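S-layer domain-containing protein (Ruminiclostridium thermocellum ATCC 27405, PDB 4QVS) is of unknown function but, as a concanavalin A-like S-layer domain protein, possibly binds carbohydrate at the cell surface. Local coordinates at residues Tyr69-Ala74 / Lys98-Thr103. Numbering follows the deposited sequence.
Sequences YNFTIA and KYMRLT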
ATOM      1  N   TYR A  69     -25.675   6.577  12.067  1.00 74.35           N
ATOM      2  CA  TYR A  69     -25.222   5.276  12.466  1.00 75.70           C
ATOM      3  C   TYR A  69     -24.170   4.837  11.422  1.00 74.32           C
ATOM      4  O   TYR A  69     -23.012   4.612  11.757  1.00 73.12           O
ATOM      5  CB  TYR A  69     -26.366   4.275  12.631  1.00 81.94           C
ATOM      6  CG  TYR A  69     -25.829   2.946  13.098  1.00 96.15           C
ATOM      7  CD1 TYR A  69     -25.419   2.764  14.418  1.00100.41           C
ATOM      8  CD2 TYR A  69     -25.666   1.886  12.205  1.00105.48           C
ATOM      9  CE1 TYR A  69     -24.882   1.552  14.839  1.00103.95           C
ATOM     10  CE2 TYR A  69     -25.138   0.671  12.615  1.00108.54           C
ATOM     11  CZ  TYR A  69     -24.747   0.509  13.930  1.00109.55           C
ATOM     12  OH  TYR A  69     -24.226  -0.699  14.328  1.00118.37           O
ATOM     13  N   ASN A  70     -24.567   4.742  10.159  1.00 74.70           N
ATOM     14  CA  ASN A  70     -23.637   4.397   9.076  1.00 66.01           C
ATOM     15  C   ASN A  70     -23.280   5.665   8.355  1.00 66.68           C
ATOM     16  O   ASN A  70     -24.071   6.617   8.366  1.00 64.29           O
ATOM     17  CB  ASN A  70     -24.268   3.402   8.125  1.00 70.04           C
ATOM     18  CG  ASN A  70     -24.391   2.016   8.731  1.00 73.69           C
ATOM     19  OD1 ASN A  70     -23.819   1.703   9.778  1.00 75.25           O
ATOM     20  ND2 ASN A  70     -25.122   1.166   8.053  1.00 77.57           N
ATOM     21  N   PHE A  71     -22.087   5.717   7.759  1.00 61.38           N
ATOM     22  CA  PHE A  71     -21.672   6.943   7.082  1.00 59.74           C
ATOM     23  C   PHE A  71     -20.507   6.763   6.117  1.00 57.48           C
ATOM     24  O   PHE A  71     -19.867   5.716   6.062  1.00 63.69           O
ATOM     25  CB  PHE A  71     -21.249   7.989   8.137  1.00 56.49           C
ATOM     26  CG  PHE A  71     -20.010   7.598   8.892  1.00 62.70           C
ATOM     27  CD1 PHE A  71     -18.740   7.825   8.344  1.00 55.17           C
ATOM     28  CD2 PHE A  71     -20.105   6.957  10.121  1.00 67.55           C
ATOM     29  CE1 PHE A  71     -17.594   7.438   9.014  1.00 58.64           C
ATOM     30  CE2 PHE A  71     -18.957   6.558  10.790  1.00 69.44           C
ATOM     31  CZ  PHE A  71     -17.706   6.798  10.234  1.00 66.27           C
ATOM     32  N   THR A  72     -20.252   7.831   5.359  1.00 53.72           N
ATOM     33  CA  THR A  72     -19.097   7.943   4.504  1.00 48.76           C
ATOM     34  C   THR A  72     -18.466   9.322   4.606  1.00 45.03           C
ATOM     35  O   THR A  72     -19.148  10.334   4.665  1.00 52.02           O
ATOM     36  CB  THR A  72     -19.447   7.668   3.001  1.00 51.90           C
ATOM     37  OG1 THR A  72     -20.100   6.412   2.873  1.00 49.45           O
ATOM     38  CG2 THR A  72     -18.208   7.662   2.166  1.00 49.47           C
ATOM     39  N   ILE A  73     -17.151   9.349   4.688  1.00 45.78           N
ATOM     40  CA  ILE A  73     -16.408  10.558   4.600  1.00 48.45           C
ATOM     41  C   ILE A  73     -15.461  10.383   3.438  1.00 47.84           C
ATOM     42  O   ILE A  73     -14.636   9.449   3.435  1.00 46.29           O
ATOM     43  CB  ILE A  73     -15.563  10.852   5.850  1.00 47.84           C
ATOM     44  CG1 ILE A  73     -16.495  11.001   7.047  1.00 55.46           C
ATOM     45  CG2 ILE A  73     -14.794  12.148   5.610  1.00 45.70           C
ATOM     46  CD1 ILE A  73     -15.781  10.996   8.375  1.00 62.60           C
ATOM     47  N   ALA A  74     -15.513  11.319   2.503  1.00 51.59           N
ATOM     48  CA  ALA A  74     -14.710  11.177   1.310  1.00 52.84           C
ATOM     49  C   ALA A  74     -14.230  12.509   0.834  1.00 52.23           C
ATOM     50  O   ALA A  74     -14.943  13.501   0.893  1.00 48.37           O
ATOM     51  CB  ALA A  74     -15.525  10.487   0.243  1.00 53.74           C
ATOM     52  N   LYS A  98     -13.432  10.403  23.168  1.00 52.71           N
ATOM     53  CA  LYS A  98     -14.543   9.935  22.374  1.00 51.81           C
ATOM     54  C   LYS A  98     -14.417  10.654  21.031  1.00 53.44           C
ATOM     55  O   LYS A  98     -14.743  11.845  20.905  1.00 46.28           O
ATOM     56  CB  LYS A  98     -15.871  10.286  23.026  1.00 53.95           C
ATOM     57  CG  LYS A  98     -16.270   9.398  24.197  1.00 64.08           C
ATOM     58  CD  LYS A  98     -17.742   9.636  24.560  1.00 71.09           C
ATOM     59  CE  LYS A  98     -18.209   8.807  25.742  1.00 79.83           C
ATOM     60  NZ  LYS A  98     -17.531   9.186  27.009  1.00 87.64           N
ATOM     61  N   TYR A  99     -13.938   9.938  20.026  1.00 43.58           N
ATOM     62  CA  TYR A  99     -13.659  10.589  18.755  1.00 46.13           C
ATOM     63  C   TYR A  99     -13.398   9.586  17.649  1.00 43.38           C
ATOM     64  O   TYR A  99     -13.267   8.393  17.928  1.00 42.90           O
ATOM     65  CB  TYR A  99     -12.386  11.454  18.894  1.00 45.78           C
ATOM     66  CG  TYR A  99     -11.076  10.717  19.254  1.00 45.52           C
ATOM     67  CD1 TYR A  99     -10.254  10.150  18.258  1.00 51.15           C
ATOM     68  CD2 TYR A  99     -10.636  10.647  20.571  1.00 47.49           C
ATOM     69  CE1 TYR A  99      -9.072   9.502  18.584  1.00 47.65           C
ATOM     70  CE2 TYR A  99      -9.463  10.019  20.916  1.00 45.14           C
ATOM     71  CZ  TYR A  99      -8.679   9.448  19.920  1.00 53.91           C
ATOM     72  OH  TYR A  99      -7.519   8.846  20.286  1.00 49.91           O
HETATM   73  N   MSE A 100     -13.326  10.099  16.413  1.00 48.47           N
HETATM   74  CA  MSE A 100     -12.912   9.290  15.263  1.00 49.08           C
HETATM   75  C   MSE A 100     -12.034  10.229  14.486  1.00 50.74           C
HETATM   76  O   MSE A 100     -12.320  11.412  14.372  1.00 49.71           O
HETATM   77  CB  MSE A 100     -14.053   8.556  14.581  1.00 54.44           C
HETATM   78  CG  MSE A 100     -14.806   9.416  13.591  1.00 59.43           C
HETATM   79 SE   MSE A 100     -16.558   8.599  13.260  0.80 58.46          SE
HETATM   80  CE  MSE A 100     -16.719   9.984  11.945  1.00 53.47           C
ATOM     81  N   ARG A 101     -10.908   9.704  14.014  1.00 47.15           N
ATOM     82  CA  ARG A 101      -9.881  10.496  13.399  1.00 45.89           C
ATOM     83  C   ARG A 101      -9.140   9.750  12.253  1.00 42.40           C
ATOM     84  O   ARG A 101      -8.744   8.608  12.424  1.00 49.19           O
ATOM     85  CB  ARG A 101      -8.905  10.756  14.506  1.00 41.98           C
ATOM     86  CG  ARG A 101      -7.751  11.661  14.186  1.00 47.40           C
ATOM     87  CD  ARG A 101      -7.064  12.082  15.479  1.00 52.33           C
ATOM     88  NE  ARG A 101      -6.500  10.948  16.241  1.00 50.15           N
ATOM     89  CZ  ARG A 101      -5.644  11.083  17.253  1.00 47.97           C
ATOM     90  NH1 ARG A 101      -5.261  12.280  17.651  1.00 51.18           N
ATOM     91  NH2 ARG A 101      -5.163  10.005  17.888  1.00 57.85           N
ATOM     92  N   LEU A 102      -8.930  10.408  11.128  1.00 44.18           N
ATOM     93  CA  LEU A 102      -8.227   9.753   9.999  1.00 47.04           C
ATOM     94  C   LEU A 102      -6.876  10.400  10.013  1.00 49.21           C
ATOM     95  O   LEU A 102      -6.787  11.622  10.109  1.00 51.92           O
ATOM     96  CB  LEU A 102      -8.894   9.976   8.645  1.00 47.95           C
ATOM     97  CG  LEU A 102      -8.166   9.336   7.431  1.00 49.40           C
ATOM     98  CD1 LEU A 102      -8.330   7.841   7.409  1.00 46.38           C
ATOM     99  CD2 LEU A 102      -8.717   9.907   6.147  1.00 53.17           C
ATOM    100  N   THR A 103      -5.818   9.587   9.954  1.00 46.61           N
ATOM    101  CA  THR A 103      -4.497  10.108   9.986  1.00 42.60           C
ATOM    102  C   THR A 103      -3.604   9.556   8.849  1.00 50.81           C
ATOM    103  O   THR A 103      -3.817   8.446   8.336  1.00 48.96           O
ATOM    104  CB  THR A 103      -3.847   9.742  11.299  1.00 48.21           C
ATOM    105  OG1 THR A 103      -3.905   8.335  11.454  1.00 54.70           O
ATOM    106  CG2 THR A 103      -4.618  10.384  12.521  1.00 45.46           C
TER
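Met-100, present as selenomethionine, reaches from strand 99-104 across to strand 71-79 and meets Phe-71 and Ile-73 with the end of its side chain. Its CG is wedged between the backbone N and the carbonyl carbon (chi1 83°), and beyond CG the chain runs out extended, which carries SE and CE away from their own strand. Phe-71 comes from the opposite direction, with its ring foremost: CZ lies 3.7 Å from Met-100 SE and 3.7 Å from Met-100 CE. SE stands 4.6 Å from the centroid of the Phe-71 ring and 48° off its normal, an oblique Met-aromatic contact. The methyl CE also meets Ile-73, whose CD1 approaches tip to tip at 3.8 Å. CG1 of Ile-73, set anti to the carbonyl carbon, and a nearly straight branch beyond it (chi2 168°) bring CD1 there. Met-100 itself also touches Phe-112 and Met-114, and Ile-73 touches Phe-88 and Phe-90. The contact is thus consistent with two layers packed face to face in a concanavalin A-like beta-sandwich; residues 71-74 pair antiparallel with a strand of the second subunit, so the sheet runs on across the interface, and Leu-143 of that subunit also packs on Phe-71. No hydrogen bond links the two segments. Their cohesion rests on dispersion between a polarisable selenium, its methyl group, an aromatic ring and an aliphatic tip, all buried from solvent.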